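Local coordinates for protein tRNA (adenine(58)-N(1))-methyltransferase TrmI (Thermus thermophilus, PDB 5C0O) that methylates N1 of adenosine 58 in tRNA, using S-adenosylmethionine as methyl donor, and is required for growth of the organism at extreme temperatures, at residues A[6-11]-A[57-62]; A[94-99]-A[120-125]; A[100-105]-A[132-137]; A[163-168]-A[187-192]. The protein carries 1 engineered substitution. All blocks are in the same frame, centred on the assembly; numbering follows the deposited sequence.

Contact 1: A[6-11]-A[57-62]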
# COMPACT_ATOMS: atom_id res chain seq x y z
N PRO A 6 -26.18 -19.52 -10.32
CA PRO A 6 -24.88 -19.85 -10.92
C PRO A 6 -23.93 -20.59 -9.98
O PRO A 6 -24.15 -20.66 -8.77
CB PRO A 6 -24.30 -18.47 -11.28
CG PRO A 6 -25.08 -17.48 -10.48
CD PRO A 6 -26.44 -18.07 -10.31
N LEU A 7 -22.88 -21.15 -10.57
CA LEU A 7 -21.89 -21.95 -9.86
C LEU A 7 -20.49 -21.47 -10.21
O LEU A 7 -20.27 -20.90 -11.28
CB LEU A 7 -22.04 -23.42 -10.22
CG LEU A 7 -22.61 -24.39 -9.18
CD1 LEU A 7 -24.06 -24.10 -8.84
CD2 LEU A 7 -22.47 -25.80 -9.72
N LEU A 8 -19.54 -21.72 -9.31
CA LEU A 8 -18.14 -21.36 -9.52
C LEU A 8 -17.24 -22.58 -9.34
O LEU A 8 -17.31 -23.26 -8.32
CB LEU A 8 -17.72 -20.24 -8.57
CG LEU A 8 -16.27 -19.78 -8.62
CD1 LEU A 8 -16.04 -18.89 -9.83
CD2 LEU A 8 -15.90 -19.07 -7.34
N LEU A 9 -16.41 -22.85 -10.34
CA LEU A 9 -15.52 -24.01 -10.33
C LEU A 9 -14.05 -23.60 -10.33
O LEU A 9 -13.67 -22.68 -11.05
CB LEU A 9 -15.79 -24.90 -11.54
CG LEU A 9 -17.12 -25.64 -11.51
CD1 LEU A 9 -17.40 -26.25 -12.86
CD2 LEU A 9 -17.11 -26.71 -10.43
N LYS A 10 -13.25 -24.28 -9.51
CA LYS A 10 -11.83 -23.97 -9.39
C LYS A 10 -10.98 -25.24 -9.44
O LYS A 10 -11.39 -26.29 -8.95
CB LYS A 10 -11.56 -23.21 -8.09
CG LYS A 10 -12.64 -22.19 -7.72
CD LYS A 10 -12.06 -20.89 -7.20
CE LYS A 10 -11.21 -21.10 -5.95
NZ LYS A 10 -11.89 -21.94 -4.93
N ASP A 11 -9.79 -25.12 -10.03
CA ASP A 11 -8.87 -26.25 -10.18
C ASP A 11 -7.71 -26.15 -9.19
O ASP A 11 -7.73 -25.33 -8.28
CB ASP A 11 -8.36 -26.32 -11.63
CG ASP A 11 -7.68 -25.04 -12.08
OD1 ASP A 11 -6.86 -24.48 -11.33
OD2 ASP A 11 -7.98 -24.59 -13.21
N SER A 57 -13.39 -28.20 -7.62
CA SER A 57 -14.29 -27.87 -6.50
C SER A 57 -15.36 -26.87 -6.92
O SER A 57 -15.09 -25.92 -7.65
CB SER A 57 -13.48 -27.33 -5.32
OG SER A 57 -12.77 -26.16 -5.66
N VAL A 58 -16.57 -27.09 -6.42
CA VAL A 58 -17.76 -26.38 -6.87
C VAL A 58 -18.31 -25.49 -5.75
O VAL A 58 -18.31 -25.87 -4.57
CB VAL A 58 -18.85 -27.39 -7.38
CG1 VAL A 58 -18.95 -28.65 -6.50
CG2 VAL A 58 -20.22 -26.73 -7.49
N HIS A 59 -18.77 -24.29 -6.12
CA HIS A 59 -19.14 -23.25 -5.15
C HIS A 59 -20.37 -22.44 -5.53
O HIS A 59 -20.71 -22.29 -6.70
CB HIS A 59 -17.99 -22.26 -4.96
CG HIS A 59 -16.65 -22.91 -4.80
ND1 HIS A 59 -16.17 -23.34 -3.59
CD2 HIS A 59 -15.67 -23.17 -5.70
CE1 HIS A 59 -14.96 -23.85 -3.75
NE2 HIS A 59 -14.64 -23.76 -5.02
N ARG A 60 -21.04 -21.90 -4.50
CA ARG A 60 -21.97 -20.79 -4.68
C ARG A 60 -21.13 -19.52 -4.71
O ARG A 60 -20.53 -19.16 -3.70
CB ARG A 60 -22.99 -20.74 -3.54
CG ARG A 60 -23.93 -19.53 -3.57
CD ARG A 60 -24.03 -18.88 -2.20
NE ARG A 60 -24.87 -17.68 -2.21
CZ ARG A 60 -25.94 -17.48 -1.44
NH1 ARG A 60 -26.35 -18.41 -0.58
NH2 ARG A 60 -26.62 -16.35 -1.55
N PRO A 61 -21.06 -18.85 -5.88
CA PRO A 61 -20.11 -17.73 -5.97
C PRO A 61 -20.44 -16.57 -5.05
O PRO A 61 -21.62 -16.25 -4.85
CB PRO A 61 -20.23 -17.29 -7.44
CG PRO A 61 -20.94 -18.40 -8.14
CD PRO A 61 -21.83 -19.02 -7.12
N THR A 62 -19.41 -15.94 -4.50
CA THR A 62 -19.59 -14.73 -3.72
C THR A 62 -19.80 -13.56 -4.66
O THR A 62 -19.45 -13.63 -5.84
CB THR A 62 -18.38 -14.44 -2.81
OG1 THR A 62 -17.23 -14.16 -3.61
CG2 THR A 62 -18.09 -15.62 -1.89
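The carbonyl oxygen of His59 is gripped twice: Leu8 N donates to it at 2.9 Å, and the CA-H of Leu7 approaches it as well. Here strands 7-10 and 57-59 run antiparallel in the small three-stranded sheet of the N-terminal domain, which may help to recognise tRNA. The bond from His59 N back to Leu8 O is weak, but Lys10 and Ser57 form a second hydrogen-bonded pair in which both N-H groups donate. With CG anti to its carbonyl carbon (chi1 -45°), His59 brings its ring over the same face as these two side chains. NE2 hydrogen-bonds Ser57 OG at 3.1 Å, the Lys10 methylene CG lies 3.7 Å from NE2, and Leu8 O sits at the ring edge near CD2. The other ring nitrogen, ND1, bonds Asp188 of the second subunit; a leucine in place of His59 would probably leave that carboxylate and the Ser57 hydroxyl without their shared imidazole. On the other face Val58 touches two leucines, CD2 of Leu7 with its CG2, while CD2 of Leu9 reaches its CB at 3.6 Å. Beyond the paired strands, Pro61 presses CG against CB of Leu8 at 3.7 Å.

Contact 2: A[94-99]-A[120-125]. With SAM (S-adenosylmethionine), chain E.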
# COMPACT_ATOMS: atom_id res chain seq x y z
N GLY A 94 -33.47 0.06 3.31
CA GLY A 94 -34.60 0.95 3.13
C GLY A 94 -34.23 2.29 2.53
O GLY A 94 -35.10 3.09 2.19
N MET A 95 -32.93 2.53 2.39
CA MET A 95 -32.47 3.79 1.81
C MET A 95 -32.63 3.79 0.30
O MET A 95 -32.69 2.73 -0.33
CB MET A 95 -31.01 4.05 2.18
CG MET A 95 -30.84 4.68 3.55
SD MET A 95 -29.16 5.21 3.87
CE MET A 95 -29.20 5.37 5.65
N ARG A 96 -32.72 4.99 -0.26
CA ARG A 96 -32.90 5.18 -1.70
C ARG A 96 -31.64 5.81 -2.28
O ARG A 96 -31.37 6.99 -2.06
CB ARG A 96 -34.12 6.07 -1.96
CG ARG A 96 -34.82 5.82 -3.28
CD ARG A 96 -35.85 6.90 -3.56
NE ARG A 96 -36.66 6.60 -4.74
CZ ARG A 96 -37.39 7.50 -5.40
NH1 ARG A 96 -37.42 8.77 -5.00
NH2 ARG A 96 -38.09 7.13 -6.46
N VAL A 97 -30.86 5.02 -3.02
CA VAL A 97 -29.56 5.47 -3.51
C VAL A 97 -29.56 5.63 -5.03
O VAL A 97 -30.15 4.83 -5.76
CB VAL A 97 -28.43 4.49 -3.07
CG1 VAL A 97 -28.58 3.12 -3.72
CG2 VAL A 97 -27.06 5.10 -3.36
N LEU A 98 -28.89 6.68 -5.49
CA LEU A 98 -28.78 6.99 -6.92
C LEU A 98 -27.47 6.44 -7.47
O LEU A 98 -26.45 6.45 -6.77
CB LEU A 98 -28.87 8.50 -7.14
CG LEU A 98 -29.21 8.98 -8.55
CD1 LEU A 98 -30.69 8.84 -8.81
CD2 LEU A 98 -28.76 10.41 -8.73
N GLU A 99 -27.48 5.96 -8.71
CA GLU A 99 -26.26 5.44 -9.33
C GLU A 99 -26.08 5.85 -10.79
O GLU A 99 -27.05 5.96 -11.54
CB GLU A 99 -26.22 3.91 -9.26
CG GLU A 99 -24.87 3.32 -9.69
CD GLU A 99 -24.88 1.81 -9.88
OE1 GLU A 99 -25.96 1.20 -9.77
OE2 GLU A 99 -23.80 1.25 -10.13
N LEU A 120 -34.23 0.92 -2.35
CA LEU A 120 -34.18 0.98 -3.81
C LEU A 120 -32.85 1.51 -4.34
O LEU A 120 -32.19 2.33 -3.71
CB LEU A 120 -35.33 1.83 -4.36
CG LEU A 120 -35.51 1.75 -5.88
CD1 LEU A 120 -36.59 0.75 -6.26
CD2 LEU A 120 -35.78 3.12 -6.49
N VAL A 121 -32.49 1.03 -5.53
CA VAL A 121 -31.32 1.49 -6.27
C VAL A 121 -31.77 2.09 -7.60
O VAL A 121 -32.18 1.37 -8.50
CB VAL A 121 -30.34 0.33 -6.52
CG1 VAL A 121 -29.14 0.80 -7.37
CG2 VAL A 121 -29.89 -0.28 -5.20
N GLU A 122 -31.67 3.42 -7.71
CA GLU A 122 -32.08 4.14 -8.91
C GLU A 122 -30.86 4.40 -9.80
O GLU A 122 -30.12 5.36 -9.59
CB GLU A 122 -32.76 5.46 -8.52
CG GLU A 122 -33.76 5.97 -9.54
CD GLU A 122 -35.16 5.43 -9.30
OE1 GLU A 122 -35.74 5.73 -8.24
OE2 GLU A 122 -35.67 4.70 -10.17
N SER A 123 -30.67 3.55 -10.81
CA SER A 123 -29.43 3.52 -11.58
C SER A 123 -29.61 3.91 -13.04
O SER A 123 -30.53 3.45 -13.71
CB SER A 123 -28.80 2.13 -11.50
OG SER A 123 -27.63 2.05 -12.29
N TYR A 124 -28.70 4.75 -13.54
CA TYR A 124 -28.75 5.26 -14.91
C TYR A 124 -27.54 4.82 -15.74
O TYR A 124 -26.41 4.84 -15.26
CB TYR A 124 -28.83 6.79 -14.90
CG TYR A 124 -30.07 7.32 -14.22
CD1 TYR A 124 -30.18 7.33 -12.84
CD2 TYR A 124 -31.13 7.82 -14.97
CE1 TYR A 124 -31.31 7.81 -12.22
CE2 TYR A 124 -32.27 8.30 -14.35
CZ TYR A 124 -32.35 8.30 -12.98
OH TYR A 124 -33.48 8.78 -12.36
N GLU A 125 -27.80 4.42 -16.98
CA GLU A 125 -26.74 4.09 -17.94
C GLU A 125 -27.06 4.74 -19.28
O GLU A 125 -28.21 4.72 -19.72
CB GLU A 125 -26.60 2.57 -18.10
CG GLU A 125 -25.51 2.14 -19.08
CD GLU A 125 -24.15 2.73 -18.75
OE1 GLU A 125 -23.85 2.88 -17.54
OE2 GLU A 125 -23.38 3.04 -19.68
N SAM E . -18.61 0.23 -11.26
CA SAM E . -19.40 0.09 -12.48
C SAM E . -19.96 -1.33 -12.63
O SAM E . -20.44 -1.71 -13.70
OXT SAM E . -19.94 -2.12 -11.69
CB SAM E . -18.59 0.43 -13.73
CG SAM E . -19.21 1.50 -14.61
SD SAM E . -18.33 1.72 -16.18
CE SAM E . -16.65 2.04 -15.60
C5' SAM E . -18.87 3.37 -16.68
C4' SAM E . -20.25 3.38 -17.34
O4' SAM E . -20.91 4.57 -17.01
C3' SAM E . -20.22 3.30 -18.86
O3' SAM E . -20.57 2.01 -19.29
C2' SAM E . -21.25 4.32 -19.34
O2' SAM E . -22.31 3.66 -19.99
C1' SAM E . -21.77 4.96 -18.06
N9 SAM E . -21.79 6.43 -18.12
C8 SAM E . -20.75 7.27 -18.43
N7 SAM E . -21.18 8.54 -18.34
C5 SAM E . -22.48 8.54 -17.97
C6 SAM E . -23.40 9.55 -17.74
N6 SAM E . -23.03 10.82 -17.88
N1 SAM E . -24.69 9.23 -17.36
C2 SAM E . -25.06 7.91 -17.22
N3 SAM E . -24.14 6.91 -17.46
C4 SAM E . -22.88 7.22 -17.82
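An extended chain that starts with CG opposite the backbone N (chi1 -152°) carries the guanidinium of Arg96 past Leu120 to Glu122, whose own chain bends at chi2 (89°) and holds OE1 3.3 Å from Arg96 NH2. The two planes stand 83° apart and the oxygen lies well off the guanidinium plane, making this a salt bridge of charges without a directed N-H. The directed bonds of the carboxylate go elsewhere: OE2 to His150 and OE1 to Tyr164 OH. CD2 of Leu120 meets the guanidinium at its edge, 4.0 Å from Arg96 NE. A methionine in place of Arg96 would probably leave the Glu122 carboxylate short of a nearby positive charge. Underneath, five backbone hydrogen bonds join strands 96-100 and 120-125 in parallel, from Leu120 N on Met95 O to Tyr124 N on Glu99 O. Helix 106-115 connects them in a beta-alpha-beta crossover of the Rossmann-like methyltransferase fold. On the face opposite Arg96, Val97 CG1 packs against Val121 CG2 at 3.9 Å, and the extended Glu99 brings OE1 to 3.1 Å from Ser123 OG, whose hydrogen-bond partner is Thr102. Back on the Arg96 face, Leu98 CD1 touches the edge of the Tyr124 ring at CE1, 3.6 Å away, while His150 stacks on that ring. At the strand's end Glu125 binds the ribose of SAM, though the modelled closeness of its OE2 to SAM O2' is doubtful.

Contact 3: A[100-105]-A[132-137]. With SAM (S-adenosylmethionine), chain E.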
# COMPACT_ATOMS: atom_id res chain seq x y z
N ALA A 100 -24.83 6.07 -11.16
CA ALA A 100 -24.44 6.20 -12.56
C ALA A 100 -22.92 6.03 -12.68
O ALA A 100 -22.20 6.62 -11.88
CB ALA A 100 -24.88 7.54 -13.12
N GLY A 101 -22.42 5.24 -13.64
CA GLY A 101 -23.19 4.50 -14.62
C GLY A 101 -23.27 3.02 -14.25
O GLY A 101 -22.43 2.53 -13.50
N THR A 102 -24.27 2.32 -14.77
CA THR A 102 -24.48 0.92 -14.43
C THR A 102 -23.35 0.04 -14.96
O THR A 102 -23.03 -0.98 -14.36
CB THR A 102 -25.82 0.40 -14.98
OG1 THR A 102 -26.82 1.41 -14.87
CG2 THR A 102 -26.27 -0.84 -14.21
N GLY A 103 -22.77 0.43 -16.09
CA GLY A 103 -21.64 -0.28 -16.67
C GLY A 103 -21.98 -1.73 -16.99
O GLY A 103 -22.69 -2.01 -17.95
N SER A 104 -21.44 -2.64 -16.18
CA SER A 104 -21.78 -4.06 -16.27
C SER A 104 -22.49 -4.52 -15.00
O SER A 104 -22.61 -5.72 -14.74
CB SER A 104 -20.53 -4.90 -16.52
OG SER A 104 -19.71 -4.30 -17.50
N GLY A 105 -22.93 -3.56 -14.19
CA GLY A 105 -23.83 -3.82 -13.08
C GLY A 105 -23.19 -4.30 -11.79
O GLY A 105 -23.88 -4.81 -10.91
N ALA A 132 -27.92 -3.63 -21.21
CA ALA A 132 -28.48 -4.97 -21.28
C ALA A 132 -27.63 -5.94 -20.46
O ALA A 132 -28.15 -6.61 -19.57
CB ALA A 132 -28.57 -5.44 -22.72
N GLN A 133 -26.33 -5.99 -20.74
CA GLN A 133 -25.42 -6.87 -20.02
C GLN A 133 -25.42 -6.56 -18.53
O GLN A 133 -25.28 -7.46 -17.70
CB GLN A 133 -24.00 -6.74 -20.58
CG GLN A 133 -23.03 -7.79 -20.05
CD GLN A 133 -23.45 -9.20 -20.38
OE1 GLN A 133 -23.64 -10.04 -19.49
NE2 GLN A 133 -23.61 -9.49 -21.67
N ALA A 134 -25.57 -5.28 -18.19
CA ALA A 134 -25.67 -4.88 -16.79
C ALA A 134 -26.90 -5.53 -16.17
O ALA A 134 -26.83 -6.11 -15.09
CB ALA A 134 -25.74 -3.37 -16.66
N GLU A 135 -28.02 -5.44 -16.87
CA GLU A 135 -29.27 -6.03 -16.40
C GLU A 135 -29.22 -7.55 -16.47
O GLU A 135 -29.67 -8.23 -15.54
CB GLU A 135 -30.44 -5.49 -17.22
CG GLU A 135 -30.72 -4.01 -16.98
CD GLU A 135 -31.75 -3.44 -17.95
OE1 GLU A 135 -32.10 -4.13 -18.92
OE2 GLU A 135 -32.20 -2.30 -17.73
N ARG A 136 -28.68 -8.10 -17.56
CA ARG A 136 -28.57 -9.55 -17.70
C ARG A 136 -27.79 -10.14 -16.53
O ARG A 136 -28.12 -11.21 -16.03
CB ARG A 136 -27.90 -9.92 -19.03
CG ARG A 136 -28.79 -9.71 -20.25
CD ARG A 136 -28.18 -10.29 -21.52
NE ARG A 136 -27.06 -9.49 -22.03
CZ ARG A 136 -27.13 -8.65 -23.06
NH1 ARG A 136 -28.26 -8.47 -23.73
NH2 ARG A 136 -26.05 -7.98 -23.43
N ASN A 137 -26.76 -9.42 -16.08
CA ASN A 137 -25.90 -9.89 -15.00
C ASN A 137 -26.53 -9.77 -13.62
O ASN A 137 -26.38 -10.67 -12.78
CB ASN A 137 -24.58 -9.13 -15.02
CG ASN A 137 -23.57 -9.73 -15.99
OD1 ASN A 137 -23.59 -10.93 -16.27
ND2 ASN A 137 -22.68 -8.89 -16.51
N SAM E . -18.61 0.23 -11.26
CA SAM E . -19.40 0.09 -12.48
C SAM E . -19.96 -1.33 -12.63
O SAM E . -20.44 -1.71 -13.70
OXT SAM E . -19.94 -2.12 -11.69
CB SAM E . -18.59 0.43 -13.73
CG SAM E . -19.21 1.50 -14.61
SD SAM E . -18.33 1.72 -16.18
CE SAM E . -16.65 2.04 -15.60
C5' SAM E . -18.87 3.37 -16.68
C4' SAM E . -20.25 3.38 -17.34
O4' SAM E . -20.91 4.57 -17.01
C3' SAM E . -20.22 3.30 -18.86
O3' SAM E . -20.57 2.01 -19.29
C2' SAM E . -21.25 4.32 -19.34
O2' SAM E . -22.31 3.66 -19.99
C1' SAM E . -21.77 4.96 -18.06
N9 SAM E . -21.79 6.43 -18.12
C8 SAM E . -20.75 7.27 -18.43
N7 SAM E . -21.18 8.54 -18.34
C5 SAM E . -22.48 8.54 -17.97
C6 SAM E . -23.40 9.55 -17.74
N6 SAM E . -23.03 10.82 -17.88
N1 SAM E . -24.69 9.23 -17.36
C2 SAM E . -25.06 7.91 -17.22
N3 SAM E . -24.14 6.91 -17.46
C4 SAM E . -22.88 7.22 -17.82
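Ser104 and Ala134 bring their CA atoms to 4.0 Å of each other where a type II' turn from Thr102 to Gly105 backs onto helix 128-139, with Gly103 and Gly105 both at positive phi. The methyl of Ala134 is the centre of this contact. Its CB touches Thr102 CG2 at 3.6 Å, Gly103 O at 3.6 Å and Gly105 N at 3.7 Å. Thr102 presents its own methyl because CG2 lies opposite the backbone N, with OG1 beside that nitrogen (chi1 -38°) and facing strand 120-125. One turn further along the helix, Asn137 rests CB 3.9 Å from Ser104 O, while its amide nitrogen donates to Lys71 O. All three glycines are tightly placed: a CB on Gly105 would run into Ala134 O, one on Gly103 would meet CG of the ligand, and one on Gly101 its O4'. On the side of the turn that meets the ligand, Ser104 N donates to the carboxylate oxygen O of SAM at 2.8 Å with an N-H...O angle of 149°, and Gly105 N adds a weak bond to the same oxygen. Gly105 N also closes the turn onto Thr102 O. The helix thus backs a backbone-lined cradle for the methionine carboxylate, in the glycine-rich loop after the first strand of the Rossmann-like fold (here between strand 96-100 and helix 106-115), characteristic of class I SAM-dependent methyltransferases.

Contact 4: A[163-168]-A[187-192]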
# COMPACT_ATOMS: atom_id res chain seq x y z
N ALA A 163 -34.67 13.70 -2.30
CA ALA A 163 -35.41 12.45 -2.16
C ALA A 163 -34.51 11.23 -2.30
O ALA A 163 -34.99 10.11 -2.50
CB ALA A 163 -36.53 12.39 -3.20
N TYR A 164 -33.20 11.44 -2.19
CA TYR A 164 -32.24 10.35 -2.32
C TYR A 164 -31.25 10.35 -1.17
O TYR A 164 -30.72 11.39 -0.77
CB TYR A 164 -31.50 10.45 -3.65
CG TYR A 164 -32.36 10.01 -4.81
CD1 TYR A 164 -32.54 8.66 -5.08
CD2 TYR A 164 -33.00 10.94 -5.62
CE1 TYR A 164 -33.34 8.25 -6.14
CE2 TYR A 164 -33.79 10.54 -6.67
CZ TYR A 164 -33.96 9.19 -6.93
OH TYR A 164 -34.75 8.79 -7.98
N ASP A 165 -31.00 9.16 -0.64
CA ASP A 165 -30.14 9.00 0.52
C ASP A 165 -28.67 9.05 0.12
O ASP A 165 -27.82 9.40 0.93
CB ASP A 165 -30.47 7.70 1.26
CG ASP A 165 -31.72 7.82 2.11
OD1 ASP A 165 -31.63 8.40 3.22
OD2 ASP A 165 -32.79 7.34 1.69
N GLY A 166 -28.36 8.72 -1.13
CA GLY A 166 -26.98 8.70 -1.57
C GLY A 166 -26.85 8.75 -3.08
O GLY A 166 -27.78 8.41 -3.80
N VAL A 167 -25.68 9.19 -3.55
CA VAL A 167 -25.38 9.16 -4.97
C VAL A 167 -24.04 8.46 -5.18
O VAL A 167 -22.99 9.00 -4.82
CB VAL A 167 -25.32 10.57 -5.60
CG1 VAL A 167 -25.24 10.47 -7.11
CG2 VAL A 167 -26.52 11.41 -5.18
N ALA A 168 -24.09 7.26 -5.76
CA ALA A 168 -22.89 6.49 -6.04
C ALA A 168 -22.48 6.72 -7.49
O ALA A 168 -23.27 6.47 -8.40
CB ALA A 168 -23.13 5.01 -5.77
N PRO A 187 -30.20 16.65 2.53
CA PRO A 187 -29.23 17.35 3.37
C PRO A 187 -28.37 16.37 4.17
O PRO A 187 -28.90 15.40 4.71
CB PRO A 187 -30.10 18.20 4.31
CG PRO A 187 -31.51 17.70 4.12
CD PRO A 187 -31.57 17.17 2.74
N ASP A 188 -27.06 16.61 4.19
CA ASP A 188 -26.13 15.86 5.03
C ASP A 188 -25.79 14.46 4.51
O ASP A 188 -25.12 13.69 5.20
CB ASP A 188 -26.68 15.75 6.45
CG ASP A 188 -25.61 15.48 7.47
OD1 ASP A 188 -24.83 16.41 7.77
OD2 ASP A 188 -25.55 14.34 7.98
N ARG A 189 -26.23 14.14 3.30
CA ARG A 189 -25.93 12.84 2.72
C ARG A 189 -24.76 12.93 1.76
O ARG A 189 -24.31 14.02 1.41
CB ARG A 189 -27.16 12.27 2.00
CG ARG A 189 -28.37 12.07 2.91
CD ARG A 189 -28.03 11.39 4.24
NE ARG A 189 -27.76 9.96 4.12
CZ ARG A 189 -27.02 9.26 4.97
NH1 ARG A 189 -26.44 9.84 6.01
NH2 ARG A 189 -26.86 7.95 4.77
N PHE A 190 -24.27 11.76 1.35
CA PHE A 190 -22.97 11.66 0.70
C PHE A 190 -23.04 11.35 -0.78
O PHE A 190 -23.96 10.68 -1.26
CB PHE A 190 -22.14 10.59 1.40
CG PHE A 190 -21.68 10.98 2.77
CD1 PHE A 190 -20.52 11.72 2.94
CD2 PHE A 190 -22.41 10.62 3.89
CE1 PHE A 190 -20.10 12.08 4.20
CE2 PHE A 190 -21.98 10.98 5.15
CZ PHE A 190 -20.83 11.71 5.31
N LEU A 191 -22.04 11.85 -1.49
CA LEU A 191 -21.78 11.48 -2.87
C LEU A 191 -20.37 10.91 -2.90
O LEU A 191 -19.42 11.61 -2.56
CB LEU A 191 -21.91 12.68 -3.81
CG LEU A 191 -21.60 12.50 -5.31
CD1 LEU A 191 -22.30 13.58 -6.12
CD2 LEU A 191 -20.10 12.53 -5.60
N VAL A 192 -20.24 9.64 -3.27
CA VAL A 192 -18.93 9.04 -3.45
C VAL A 192 -18.70 8.72 -4.92
O VAL A 192 -19.56 8.13 -5.57
CB VAL A 192 -18.75 7.75 -2.63
CG1 VAL A 192 -17.28 7.34 -2.62
CG2 VAL A 192 -19.25 7.94 -1.21
O HOH W 1 -24.91 8.76 1.85
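The Arg189 guanidinium has a water on one face, offset toward the rim with its O 3.6 Å from Arg189 NH2, and its NE donates to Asp165 O at 3.2 Å, with that oxygen tilted 30° from the plane. The same water lies in the plane of the Phe190 ring, at its edge. It links the segments by donating to Asp165 O and accepting from Phe190 N, each at 3.1 Å. Asp165 O therefore has two donors, the arginine NE on a lone pair and the water. Bends at chi2 and chi3 curl the Arg189 chain back so that NE reaches this carbonyl. The Asp165 carboxylate turns elsewhere, with OD2 accepting from Arg96 N and OD1 4.3 Å from Arg189 NE, too far for a salt bridge, though the opposite charges probably attract weakly. Past the water the strands join directly: strands 164-169 and 189-195 are parallel neighbours in the central sheet of the Rossmann-like domain, connected through helix 178-184. Val167 is the residue that bonds both ways, its N donating to Phe190 O at 3.2 Å and its O accepting from Val192 N at 3.2 Å. On one face Val167 CB packs near Leu191 CG at 4.2 Å; Leu191, with CG anti to the backbone N (chi1 177°), also rests on Ala181 of the connecting helix. Ala168 and Val192 point to the other face, where both touch Leu89. Phe190 leans on Arg250 of strand 245-251 and on Thr62 of the second subunit.

Contacts 2 and 4 are neighbours in one sheet, their centres about 10 Å apart: Leu98 N of contact 2 meets Gly166 O of contact 4 at 2.7 Å, a probable hydrogen bond. Contact 3 continues from the strand ends of contact 2, with Ser123 OG 2.8 Å from Thr102 OG1 and Glu125 OE1 3.0 Å from Gly103 N, and both contacts touch SAM. Contact 4 stands further off, the side chain of Ala168 being about 9 Å from the ligand. Contact 1 lies in the other domain, its centre about 29 Å from that of contact 2 and 35 Å from that of contact 4. Between subunits, however, His59 of one chain and Asp188 of another join the regions of contacts 1 and 4.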